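Local coordinates for protein proteasome accessory factor B/C (PafBC) (Paenarthrobacter aurescens, PDB 6SJ9) that acts as a transcriptional regulator of the bacterial DNA damage response, combining winged helix-turn-helix modules, which probably bind DNA, with WYL domains, at residues A[103-108]-A[392-397]; A[96-101]-A[399-404]; A[537-542]-A[566-571]; A[524-529]-A[575-580]. One frame throughout, in Å; residues are numbered along the deposited sequence.

Contact 1. Residues A[103-108]-A[392-397]; sequences LAAQLW and GLPEGY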
loop_
_atom_site.group_PDB
_atom_site.type_symbol
_atom_site.label_atom_id
_atom_site.label_comp_id
_atom_site.label_asym_id
_atom_site.label_seq_id
_atom_site.Cartn_x
_atom_site.Cartn_y
_atom_site.Cartn_z
ATOM N N LEU A 103 -1.173 6.072 -2.106
ATOM C CA LEU A 103 -2.228 5.605 -1.221
ATOM C C LEU A 103 -3.096 4.605 -1.976
ATOM O O LEU A 103 -3.488 3.583 -1.427
ATOM C CB LEU A 103 -3.033 6.810 -0.701
ATOM C CG LEU A 103 -4.099 6.499 0.304
ATOM C CD1 LEU A 103 -3.564 5.679 1.417
ATOM C CD2 LEU A 103 -4.764 7.834 0.799
ATOM N N ALA A 104 -3.363 4.890 -3.255
ATOM C CA ALA A 104 -4.169 3.993 -4.060
ATOM C C ALA A 104 -3.531 2.606 -4.156
ATOM O O ALA A 104 -4.221 1.592 -4.112
ATOM C CB ALA A 104 -4.337 4.596 -5.469
ATOM N N ALA A 105 -2.223 2.548 -4.323
ATOM C CA ALA A 105 -1.555 1.252 -4.431
ATOM C C ALA A 105 -1.677 0.483 -3.144
ATOM O O ALA A 105 -1.783 -0.754 -3.161
ATOM C CB ALA A 105 -0.061 1.459 -4.803
ATOM N N GLN A 106 -1.705 1.200 -2.005
ATOM C CA GLN A 106 -1.911 0.505 -0.754
ATOM C C GLN A 106 -3.305 -0.066 -0.672
ATOM O O GLN A 106 -3.513 -1.161 -0.101
ATOM C CB GLN A 106 -1.672 1.444 0.427
ATOM C CG GLN A 106 -0.223 1.856 0.618
ATOM C CD GLN A 106 -0.023 2.676 1.932
ATOM O OE1 GLN A 106 -0.283 2.170 3.054
ATOM N NE2 GLN A 106 0.462 3.910 1.795
ATOM N N LEU A 107 -4.306 0.668 -1.189
ATOM C CA LEU A 107 -5.653 0.083 -1.126
ATOM C C LEU A 107 -5.753 -1.154 -2.000
ATOM O O LEU A 107 -6.393 -2.130 -1.621
ATOM C CB LEU A 107 -6.707 1.107 -1.545
ATOM C CG LEU A 107 -6.776 2.376 -0.666
ATOM C CD1 LEU A 107 -8.051 3.094 -1.010
ATOM C CD2 LEU A 107 -6.712 2.124 0.907
ATOM N N TRP A 108 -5.158 -1.100 -3.201
ATOM C CA TRP A 108 -5.240 -2.225 -4.124
ATOM C C TRP A 108 -4.670 -3.476 -3.463
ATOM O O TRP A 108 -5.243 -4.573 -3.545
ATOM C CB TRP A 108 -4.456 -1.918 -5.416
ATOM C CG TRP A 108 -4.122 -3.217 -6.107
ATOM C CD1 TRP A 108 -2.914 -3.832 -6.155
ATOM C CD2 TRP A 108 -5.036 -4.065 -6.823
ATOM N NE1 TRP A 108 -3.014 -5.011 -6.854
ATOM C CE2 TRP A 108 -4.305 -5.174 -7.279
ATOM C CE3 TRP A 108 -6.408 -3.999 -7.099
ATOM C CZ2 TRP A 108 -4.881 -6.220 -8.005
ATOM C CZ3 TRP A 108 -7.000 -5.038 -7.842
ATOM C CH2 TRP A 108 -6.226 -6.142 -8.287
ATOM N N GLY A 392 6.632 2.169 2.256
ATOM C CA GLY A 392 7.253 1.504 1.152
ATOM C C GLY A 392 6.409 1.728 -0.072
ATOM O O GLY A 392 5.398 2.443 -0.061
ATOM N N LEU A 393 6.889 1.153 -1.177
ATOM C CA LEU A 393 6.264 1.270 -2.486
ATOM C C LEU A 393 5.647 -0.079 -2.823
ATOM O O LEU A 393 6.372 -1.086 -2.844
ATOM C CB LEU A 393 7.286 1.691 -3.548
ATOM C CG LEU A 393 8.042 2.974 -3.135
ATOM C CD1 LEU A 393 8.964 3.460 -4.214
ATOM C CD2 LEU A 393 7.103 4.121 -2.714
ATOM N N PRO A 394 4.339 -0.188 -3.022
ATOM C CA PRO A 394 3.781 -1.478 -3.437
ATOM C C PRO A 394 4.330 -1.889 -4.801
ATOM O O PRO A 394 4.958 -1.110 -5.534
ATOM C CB PRO A 394 2.260 -1.244 -3.444
ATOM C CG PRO A 394 2.036 -0.113 -2.487
ATOM C CD PRO A 394 3.286 0.782 -2.639
ATOM N N GLU A 395 4.026 -3.123 -5.175
ATOM C CA GLU A 395 4.425 -3.566 -6.495
ATOM C C GLU A 395 3.626 -2.816 -7.548
ATOM O O GLU A 395 2.487 -2.397 -7.323
ATOM C CB GLU A 395 4.209 -5.067 -6.668
ATOM C CG GLU A 395 5.030 -5.620 -7.822
ATOM C CD GLU A 395 4.168 -6.362 -8.831
ATOM O OE1 GLU A 395 4.175 -7.612 -8.808
ATOM O OE2 GLU A 395 3.463 -5.696 -9.625
ATOM N N GLY A 396 4.264 -2.615 -8.693
ATOM C CA GLY A 396 3.685 -1.855 -9.764
ATOM C C GLY A 396 3.712 -0.359 -9.546
ATOM O O GLY A 396 3.286 0.378 -10.442
ATOM N N TYR A 397 4.165 0.146 -8.269
ATOM C CA TYR A 397 4.391 1.568 -8.019
ATOM C C TYR A 397 5.880 1.835 -8.262
ATOM O O TYR A 397 6.720 1.138 -7.679
ATOM C CB TYR A 397 4.011 1.959 -6.578
ATOM C CG TYR A 397 3.999 3.472 -6.378
ATOM C CD1 TYR A 397 2.882 4.230 -6.728
ATOM C CD2 TYR A 397 5.138 4.154 -5.937
ATOM C CE1 TYR A 397 2.878 5.616 -6.583
ATOM C CE2 TYR A 397 5.146 5.543 -5.798
ATOM C CZ TYR A 397 4.012 6.273 -6.138
ATOM O OH TYR A 397 4.007 7.656 -6.018
#
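The pyrrolidine ring of Pro-394 and the phenol ring of Tyr-397 both lie beside Ala-105. The proline leads with its CG apex, while the tyrosine comes near the same methyl at its CB and carries its ring along the helix onto Leu-101 and Leu-102. They belong to the loop between helix 378-389 and strand 404-407 of a winged helix-turn-helix domain, here laid against the long helix 95-118.

The closest touch is Ala-105 CB on Pro-394 CG at 3.5 Å, tight for two carbons, with Pro-394 CB at 3.8 Å from the same methyl. A small residue suits the helix here, because the methyl touches both the loop and Leu-433 of helix 427-441. Pro-394 CG also rests on the backbone, 4.0 Å from Gln-106 N.

Pro-394 opens a type II turn that closes with Tyr-397 N bonding to Pro-394 O at 3.1 Å. Gly-396 fills the third position with a positive phi of 76°, which most side chains would resist. Tyr-397 leaves the turn with CG anti to its backbone N (chi1 -170°), a torsion that sends the hydroxyl toward the N-terminal part of helix 95-118, to Ser-98 O; that hydrogen bond is modelled too short for its length to be trusted.

Gln-106 adds a slender apolar stem, its CG 4.3 Å from Pro-394 CG. Its polar end serves the neighbouring helix 378-389, where Gln-106 NE2 is hydrogen-bonded to Ile-387 O.

Contact 2. Residues A[96-101]-A[399-404]; sequences AESTVL and DDLLDI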
loop_
_atom_site.group_PDB
_atom_site.type_symbol
_atom_site.label_atom_id
_atom_site.label_comp_id
_atom_site.label_asym_id
_atom_site.label_seq_id
_atom_site.Cartn_x
_atom_site.Cartn_y
_atom_site.Cartn_z
ATOM N N ALA A 96 2.266 15.649 -6.295
ATOM C CA ALA A 96 0.964 15.435 -5.697
ATOM C C ALA A 96 0.314 14.172 -6.272
ATOM O O ALA A 96 -0.057 13.262 -5.523
ATOM C CB ALA A 96 0.064 16.662 -5.887
ATOM N N GLU A 97 0.220 14.081 -7.606
ATOM C CA GLU A 97 -0.363 12.900 -8.243
ATOM C C GLU A 97 0.313 11.609 -7.809
ATOM O O GLU A 97 -0.349 10.583 -7.638
ATOM C CB GLU A 97 -0.274 13.010 -9.766
ATOM C CG GLU A 97 -1.123 14.084 -10.299
ATOM C CD GLU A 97 -0.878 14.329 -11.810
ATOM O OE1 GLU A 97 0.200 13.971 -12.311
ATOM O OE2 GLU A 97 -1.779 14.905 -12.452
ATOM N N SER A 98 1.646 11.616 -7.736
ATOM C CA SER A 98 2.384 10.437 -7.335
ATOM C C SER A 98 2.095 10.044 -5.900
ATOM O O SER A 98 2.080 8.847 -5.588
ATOM C CB SER A 98 3.882 10.708 -7.485
ATOM O OG SER A 98 4.176 11.147 -8.808
ATOM N N THR A 99 1.872 11.028 -5.017
ATOM C CA THR A 99 1.580 10.689 -3.627
ATOM C C THR A 99 0.183 10.088 -3.487
ATOM O O THR A 99 0.018 9.076 -2.816
ATOM C CB THR A 99 1.711 11.929 -2.733
ATOM O OG1 THR A 99 2.976 12.551 -2.972
ATOM C CG2 THR A 99 1.594 11.551 -1.255
ATOM N N VAL A 100 -0.810 10.651 -4.180
ATOM C CA VAL A 100 -2.141 10.058 -4.194
ATOM C C VAL A 100 -2.071 8.636 -4.706
ATOM O O VAL A 100 -2.624 7.699 -4.117
ATOM C CB VAL A 100 -3.078 10.879 -5.083
ATOM C CG1 VAL A 100 -4.443 10.087 -5.247
ATOM C CG2 VAL A 100 -3.268 12.234 -4.520
ATOM N N LEU A 101 -1.331 8.455 -5.792
ATOM C CA LEU A 101 -1.185 7.142 -6.393
ATOM C C LEU A 101 -0.608 6.143 -5.408
ATOM O O LEU A 101 -0.854 4.939 -5.517
ATOM C CB LEU A 101 -0.307 7.280 -7.625
ATOM C CG LEU A 101 -0.416 6.145 -8.593
ATOM C CD1 LEU A 101 -1.823 6.126 -9.081
ATOM C CD2 LEU A 101 0.541 6.427 -9.669
ATOM N N ASP A 399 9.819 3.223 -8.256
ATOM C CA ASP A 399 10.705 3.559 -7.139
ATOM C C ASP A 399 11.375 4.923 -7.282
ATOM O O ASP A 399 12.017 5.383 -6.333
ATOM C CB ASP A 399 11.797 2.484 -6.959
ATOM C CG ASP A 399 12.627 2.263 -8.212
ATOM O OD1 ASP A 399 13.351 3.195 -8.623
ATOM O OD2 ASP A 399 12.543 1.167 -8.803
ATOM N N ASP A 400 11.281 5.550 -8.447
ATOM C CA ASP A 400 11.971 6.801 -8.742
ATOM C C ASP A 400 10.984 7.952 -8.906
ATOM O O ASP A 400 11.128 8.777 -9.806
ATOM C CB ASP A 400 12.850 6.653 -9.987
ATOM C CG ASP A 400 12.114 6.009 -11.186
ATOM O OD1 ASP A 400 10.867 5.932 -11.179
ATOM O OD2 ASP A 400 12.797 5.607 -12.160
ATOM N N LEU A 401 9.927 7.980 -8.097
ATOM C CA LEU A 401 8.909 9.020 -8.213
ATOM C C LEU A 401 8.901 10.089 -7.110
ATOM O O LEU A 401 8.633 11.252 -7.415
ATOM C CB LEU A 401 7.535 8.332 -8.289
ATOM C CG LEU A 401 6.351 8.897 -9.084
ATOM C CD1 LEU A 401 6.777 9.324 -10.477
ATOM C CD2 LEU A 401 5.172 7.904 -9.154
ATOM N N LEU A 402 9.152 9.746 -5.831
ATOM C CA LEU A 402 9.043 10.688 -4.706
ATOM C C LEU A 402 10.371 10.953 -4.003
ATOM O O LEU A 402 10.978 10.035 -3.443
ATOM C CB LEU A 402 8.030 10.198 -3.676
ATOM C CG LEU A 402 6.620 10.270 -4.239
ATOM C CD1 LEU A 402 5.618 10.118 -3.166
ATOM C CD2 LEU A 402 6.443 11.576 -4.953
ATOM N N ASP A 403 10.762 12.219 -3.931
ATOM C CA ASP A 403 11.849 12.627 -3.043
ATOM C C ASP A 403 11.224 13.261 -1.810
ATOM O O ASP A 403 10.589 14.318 -1.909
ATOM C CB ASP A 403 12.808 13.643 -3.679
ATOM C CG ASP A 403 13.635 13.070 -4.812
ATOM O OD1 ASP A 403 14.410 13.853 -5.410
ATOM O OD2 ASP A 403 13.500 11.861 -5.118
ATOM N N ILE A 404 11.478 12.649 -0.656
ATOM C CA ILE A 404 10.908 13.039 0.630
ATOM C C ILE A 404 12.027 13.498 1.568
ATOM O O ILE A 404 13.065 12.820 1.675
ATOM C CB ILE A 404 10.131 11.870 1.254
ATOM C CG1 ILE A 404 9.020 11.477 0.279
ATOM C CG2 ILE A 404 9.521 12.319 2.580
ATOM C CD1 ILE A 404 8.444 10.134 0.488
HETATM O O HOH W 1 6.897 12.382 -8.945
#
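Ser-98 presses its short side chain into the branch of Leu-401. The hydroxyl OG is 3.1 Å from Leu-401 CG and 3.4 Å from Leu-401 CD2, a very close fit whose exact lengths should be read with caution. Leu-401 reaches it with a chi1 of -148°, well short of a full anti position, as if the branch were twisted to fit.

Ser-98 OG stands anti to its carbonyl carbon (chi1 -54°), which folds it back along the helix to hydrogen-bond Thr-94 O. It also accepts from a water at 3.0 Å, and the same water donates to Leu-401 O at 2.6 Å. Serine therefore suits the place twice, being small enough for the leucine and polar enough for the bridge.

The segment 399-404 is the end of the loop that enters strand 404-407, the first strand of the 404-413 hairpin in the winged helix-turn-helix domain, and it flanks the start of helix 95-118. Leu-402 forks over this helix: CD2 meets Ser-98 CB at 3.7 Å, CD1 meets Thr-99 OG1 at 3.6 Å. The side chains of Thr-99 and Leu-402 cross at about a right angle and share Ile-413 as a neighbour.

Replacing Leu-401 by an alanine would probably leave Ser-98 CB and OG without the branch that covers them and open a gap beside Leu-93. Thr-99 OG1, meanwhile, is hydrogen-bonded back to Pro-95 O.

Contact 3. Residues A[537-542]-A[566-571]; sequences EAYCHS and GSATAG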
loop_
_atom_site.group_PDB
_atom_site.type_symbol
_atom_site.label_atom_id
_atom_site.label_comp_id
_atom_site.label_asym_id
_atom_site.label_seq_id
_atom_site.Cartn_x
_atom_site.Cartn_y
_atom_site.Cartn_z
ATOM N N GLU A 537 -21.105 -3.863 2.411
ATOM C CA GLU A 537 -20.816 -3.383 3.746
ATOM C C GLU A 537 -22.108 -3.390 4.574
ATOM O O GLU A 537 -23.182 -2.999 4.086
ATOM C CB GLU A 537 -20.273 -1.957 3.667
ATOM C CG GLU A 537 -19.912 -1.406 4.994
ATOM C CD GLU A 537 -19.737 0.133 4.924
ATOM O OE1 GLU A 537 -18.681 0.624 5.376
ATOM O OE2 GLU A 537 -20.640 0.850 4.389
ATOM N N ALA A 538 -22.018 -3.895 5.799
ATOM C CA ALA A 538 -23.202 -4.039 6.630
ATOM C C ALA A 538 -22.803 -3.959 8.098
ATOM O O ALA A 538 -21.734 -4.423 8.496
ATOM C CB ALA A 538 -23.895 -5.372 6.358
ATOM N N TYR A 539 -23.679 -3.387 8.907
ATOM C CA TYR A 539 -23.486 -3.453 10.350
ATOM C C TYR A 539 -23.950 -4.834 10.804
ATOM O O TYR A 539 -25.114 -5.182 10.619
ATOM C CB TYR A 539 -24.242 -2.319 11.086
ATOM C CG TYR A 539 -23.881 -2.351 12.580
ATOM C CD1 TYR A 539 -24.597 -3.129 13.467
ATOM C CD2 TYR A 539 -22.784 -1.644 13.074
ATOM C CE1 TYR A 539 -24.253 -3.198 14.836
ATOM C CE2 TYR A 539 -22.433 -1.695 14.438
ATOM C CZ TYR A 539 -23.180 -2.479 15.310
ATOM O OH TYR A 539 -22.853 -2.553 16.641
ATOM N N CYS A 540 -23.035 -5.636 11.341
ATOM C CA CYS A 540 -23.343 -6.993 11.747
ATOM C C CYS A 540 -23.714 -7.010 13.226
ATOM O O CYS A 540 -22.926 -6.569 14.065
ATOM C CB CYS A 540 -22.174 -7.930 11.484
ATOM S SG CYS A 540 -22.472 -9.614 12.183
ATOM N N HIS A 541 -24.950 -7.411 13.546
ATOM C CA HIS A 541 -25.327 -7.453 14.954
ATOM C C HIS A 541 -24.672 -8.596 15.708
ATOM O O HIS A 541 -24.661 -8.552 16.926
ATOM C CB HIS A 541 -26.856 -7.477 15.133
ATOM C CG HIS A 541 -27.446 -6.171 14.761
ATOM N ND1 HIS A 541 -27.872 -5.892 13.478
ATOM C CD2 HIS A 541 -27.458 -4.994 15.429
ATOM C CE1 HIS A 541 -28.238 -4.623 13.409
ATOM N NE2 HIS A 541 -27.983 -4.054 14.578
ATOM N N SER A 542 -24.144 -9.623 15.035
ATOM C CA SER A 542 -23.360 -10.615 15.772
ATOM C C SER A 542 -21.963 -10.140 16.149
ATOM O O SER A 542 -21.482 -10.512 17.210
ATOM C CB SER A 542 -23.268 -11.917 14.990
ATOM O OG SER A 542 -24.574 -12.448 14.915
ATOM N N GLY A 566 -29.441 1.428 12.652
ATOM C CA GLY A 566 -28.693 2.661 12.755
ATOM C C GLY A 566 -27.548 2.625 13.746
ATOM O O GLY A 566 -27.163 3.673 14.273
ATOM N N SER A 567 -27.044 1.435 14.084
ATOM C CA SER A 567 -25.885 1.360 14.965
ATOM C C SER A 567 -24.591 1.719 14.260
ATOM O O SER A 567 -23.586 1.952 14.940
ATOM C CB SER A 567 -25.764 -0.018 15.586
ATOM O OG SER A 567 -26.957 -0.287 16.260
ATOM N N ALA A 568 -24.579 1.739 12.926
ATOM C CA ALA A 568 -23.346 2.090 12.234
ATOM C C ALA A 568 -22.966 3.549 12.508
ATOM O O ALA A 568 -21.799 3.853 12.777
ATOM C CB ALA A 568 -23.506 1.812 10.737
ATOM N N THR A 569 -23.943 4.462 12.473
ATOM C CA THR A 569 -23.704 5.866 12.793
ATOM C C THR A 569 -23.467 6.094 14.286
ATOM O O THR A 569 -23.024 7.183 14.664
ATOM C CB THR A 569 -24.857 6.740 12.289
ATOM O OG1 THR A 569 -26.080 6.348 12.925
ATOM C CG2 THR A 569 -25.000 6.621 10.780
ATOM N N ALA A 570 -23.770 5.109 15.131
ATOM C CA ALA A 570 -23.548 5.168 16.571
ATOM C C ALA A 570 -22.229 4.478 16.908
ATOM O O ALA A 570 -21.754 3.618 16.163
ATOM C CB ALA A 570 -24.701 4.511 17.336
ATOM N N GLY A 571 -21.624 4.866 18.024
ATOM C CA GLY A 571 -20.321 4.326 18.328
ATOM C C GLY A 571 -19.249 5.335 17.979
ATOM O O GLY A 571 -19.507 6.527 17.797
#
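The main interaction is a CH-pi contact: Ser-567 CB sits over one face of the Tyr-539 ring, 3.7 Å from its centroid and 16° off the normal. A serine can supply this methylene while keeping its hydroxyl for other work. Tyr-539 has CG anti to the backbone N (chi1 -174°), which stretches the ring out from the strand and beneath the loop. The two rings of the strand also meet: Tyr-539 CD1 lies over one face of the His-541 imidazole, offset toward its rim, and His-541 CD2 lies at the edge of the Tyr-539 ring, in its plane.

Apolar and backbone contacts follow. Tyr-539 CB touches Ala-568 CB at 4.2 Å, and further out Tyr-539 CD2 comes within 3.8 Å of Ala-568 N. The small alanine allows the loop backbone to settle on the ring.

The polar contacts run through a third residue. His-541 NE2 and Ser-567 OG, 4.3 Å apart, do not bond to each other, but each is hydrogen-bonded to Ser-565 OG. His-541 ND1 holds Asp-521 O.

This surface contact belongs to the five-stranded antiparallel sheet of the second WYL domain, consistent with an Sm-type fold. Strand 533-540 runs between strands 517-530 and 545-550, and the loop after strand 562-563 folds back over its end.

Contact 4. Residues A[524-529]-A[575-580]; sequences PLRLYS and PARLFT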
loop_
_atom_site.group_PDB
_atom_site.type_symbol
_atom_site.label_atom_id
_atom_site.label_comp_id
_atom_site.label_asym_id
_atom_site.label_seq_id
_atom_site.Cartn_x
_atom_site.Cartn_y
_atom_site.Cartn_z
ATOM N N PRO A 524 -27.795 -3.677 6.135
ATOM C CA PRO A 524 -27.042 -3.429 4.892
ATOM C C PRO A 524 -26.817 -1.939 4.686
ATOM O O PRO A 524 -27.720 -1.126 4.859
ATOM C CB PRO A 524 -27.936 -4.013 3.796
ATOM C CG PRO A 524 -29.299 -3.973 4.378
ATOM C CD PRO A 524 -29.137 -4.241 5.876
ATOM N N LEU A 525 -25.602 -1.593 4.277
ATOM C CA LEU A 525 -25.221 -0.194 4.087
ATOM C C LEU A 525 -24.870 0.163 2.649
ATOM O O LEU A 525 -25.435 1.123 2.116
ATOM C CB LEU A 525 -24.008 0.124 4.990
ATOM C CG LEU A 525 -24.273 -0.080 6.503
ATOM C CD1 LEU A 525 -23.061 0.187 7.372
ATOM C CD2 LEU A 525 -25.436 0.827 7.015
ATOM N N ARG A 526 -23.939 -0.565 2.025
ATOM C CA ARG A 526 -23.438 -0.256 0.688
ATOM C C ARG A 526 -23.124 -1.534 -0.054
ATOM O O ARG A 526 -22.539 -2.459 0.508
ATOM C CB ARG A 526 -22.143 0.574 0.743
ATOM C CG ARG A 526 -22.420 2.027 1.036
ATOM C CD ARG A 526 -21.127 2.833 0.921
ATOM N NE ARG A 526 -20.262 2.530 2.076
ATOM C CZ ARG A 526 -19.143 3.197 2.321
ATOM N NH1 ARG A 526 -18.765 4.189 1.482
ATOM N NH2 ARG A 526 -18.438 2.897 3.388
ATOM N N LEU A 527 -23.454 -1.539 -1.316
ATOM C CA LEU A 527 -23.103 -2.585 -2.253
ATOM C C LEU A 527 -22.092 -2.003 -3.246
ATOM O O LEU A 527 -22.343 -0.944 -3.822
ATOM C CB LEU A 527 -24.384 -3.038 -2.929
ATOM C CG LEU A 527 -24.570 -4.282 -3.744
ATOM C CD1 LEU A 527 -24.069 -5.484 -3.008
ATOM C CD2 LEU A 527 -26.089 -4.331 -4.013
ATOM N N TYR A 528 -20.927 -2.626 -3.373
ATOM C CA TYR A 528 -19.843 -2.070 -4.195
ATOM C C TYR A 528 -19.031 -3.225 -4.760
ATOM O O TYR A 528 -19.040 -4.333 -4.202
ATOM C CB TYR A 528 -18.949 -1.096 -3.385
ATOM C CG TYR A 528 -18.286 -1.792 -2.224
ATOM C CD1 TYR A 528 -18.999 -2.045 -1.053
ATOM C CD2 TYR A 528 -16.974 -2.228 -2.293
ATOM C CE1 TYR A 528 -18.383 -2.719 0.024
ATOM C CE2 TYR A 528 -16.368 -2.872 -1.261
ATOM C CZ TYR A 528 -17.076 -3.124 -0.082
ATOM O OH TYR A 528 -16.435 -3.791 0.961
ATOM N N SER A 529 -18.381 -2.982 -5.914
ATOM C CA SER A 529 -17.519 -3.978 -6.531
ATOM C C SER A 529 -16.075 -3.514 -6.588
ATOM O O SER A 529 -15.797 -2.325 -6.707
ATOM C CB SER A 529 -18.005 -4.332 -7.936
ATOM O OG SER A 529 -18.238 -3.140 -8.637
ATOM N N PRO A 575 -13.821 1.241 10.633
ATOM C CA PRO A 575 -12.829 1.172 9.573
ATOM C C PRO A 575 -13.463 1.416 8.202
ATOM O O PRO A 575 -14.641 1.146 7.960
ATOM C CB PRO A 575 -12.272 -0.244 9.711
ATOM C CG PRO A 575 -12.654 -0.693 11.125
ATOM C CD PRO A 575 -13.960 -0.033 11.369
ATOM N N ALA A 576 -12.646 1.926 7.296
ATOM C CA ALA A 576 -13.069 1.999 5.916
ATOM C C ALA A 576 -13.166 0.577 5.346
ATOM O O ALA A 576 -12.692 -0.399 5.946
ATOM C CB ALA A 576 -12.050 2.809 5.136
ATOM N N ARG A 577 -13.751 0.465 4.163
ATOM C CA ARG A 577 -14.247 -0.818 3.704
ATOM C C ARG A 577 -13.153 -1.876 3.531
ATOM O O ARG A 577 -13.428 -3.067 3.725
ATOM C CB ARG A 577 -15.002 -0.631 2.395
ATOM C CG ARG A 577 -16.387 -0.124 2.604
ATOM C CD ARG A 577 -17.040 0.146 1.222
ATOM N NE ARG A 577 -16.542 1.386 0.625
ATOM C CZ ARG A 577 -17.079 1.960 -0.460
ATOM N NH1 ARG A 577 -18.142 1.407 -1.053
ATOM N NH2 ARG A 577 -16.576 3.099 -0.939
ATOM N N LEU A 578 -11.944 -1.498 3.108
ATOM C CA LEU A 578 -10.874 -2.482 2.951
ATOM C C LEU A 578 -10.146 -2.766 4.251
ATOM O O LEU A 578 -9.116 -3.452 4.220
ATOM C CB LEU A 578 -9.834 -2.003 1.910
ATOM C CG LEU A 578 -10.399 -2.012 0.498
ATOM C CD1 LEU A 578 -9.415 -1.449 -0.521
ATOM C CD2 LEU A 578 -10.737 -3.493 0.170
ATOM N N PHE A 579 -10.583 -2.186 5.365
ATOM C CA PHE A 579 -9.871 -2.312 6.625
ATOM C C PHE A 579 -10.666 -2.995 7.757
ATOM O O PHE A 579 -10.117 -3.185 8.860
ATOM C CB PHE A 579 -9.390 -0.924 7.057
ATOM C CG PHE A 579 -8.358 -0.315 6.119
ATOM C CD1 PHE A 579 -8.748 0.440 5.042
ATOM C CD2 PHE A 579 -7.002 -0.592 6.282
ATOM C CE1 PHE A 579 -7.832 1.021 4.183
ATOM C CE2 PHE A 579 -6.032 0.011 5.444
ATOM C CZ PHE A 579 -6.452 0.810 4.373
ATOM N N THR A 580 -11.931 -3.347 7.547
ATOM C CA THR A 580 -12.691 -4.030 8.611
ATOM C C THR A 580 -12.127 -5.427 8.852
ATOM O O THR A 580 -11.586 -6.036 7.937
ATOM C CB THR A 580 -14.183 -4.114 8.272
ATOM O OG1 THR A 580 -14.365 -4.739 7.002
ATOM C CG2 THR A 580 -14.810 -2.743 8.213
#
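Arg-577 passes between Arg-526 and Tyr-528, alternate residues of strand 517-530 in the second WYL domain's antiparallel sheet, both directed at the loop. The two guanidinium groups stack flat, centres 3.7 Å apart and planes 10° from parallel, with Arg-526 NH1 over the middle of the Arg-577 group. The Tyr-528 ring is tilted 60° to that group, and its face takes the chain: Arg-577 CD makes a CH-pi contact 3.6 Å from the centroid, and the guanidinium, measured at CZ, a cation-pi contact at 4.5 Å.

Acidic partners probably offset the positive charges. Arg-526 forms salt bridges through NE with Glu-537 and through NH2 with Glu-346, while Arg-577 NH2 pairs with Asp-442. Arginine suits both places, because the planar guanidinium can stack and still bond around its rim.

The strand sets the spacing. A classic beta bulge places Leu-525 and Arg-526 opposite Glu-537, and Tyr-528 has CG between its backbone N and carbonyl carbon (chi1 61°), which lays the ring beside Arg-577. A serine in place of Tyr-528 would probably leave the Arg-577 chain without its aromatic support and freer to turn. The tyrosine is anchored at its far end, where Tyr-528 OH hydrogen-bonds Asn-548 OD1.

Overall arrangement
Contacts 1, 2 and 4 are buried, whereas contact 3 lies at the surface. Contacts 1 and 2, with centres 11 Å apart, fix one loop to successive parts of helix 95-118; contact 1 is apolar, while contact 2 sets two leucines against a serine and a threonine and adds a bridging water. Contacts 3 and 4, about 12 Å apart between centres, use neighbouring strands of the same sheet and different parts of one following loop, and touch where Ala-568 CB packs on Leu-525 CD1 at 3.8 Å. Aromatic faces serve both, but only contact 4 adds stacked charges. Leu-107 CD2 packs on Phe-579 CE1 at 3.6 Å, so helix 95-118 adjoins both the winged-helix loop and the loop between strands 562-563 and 586-592.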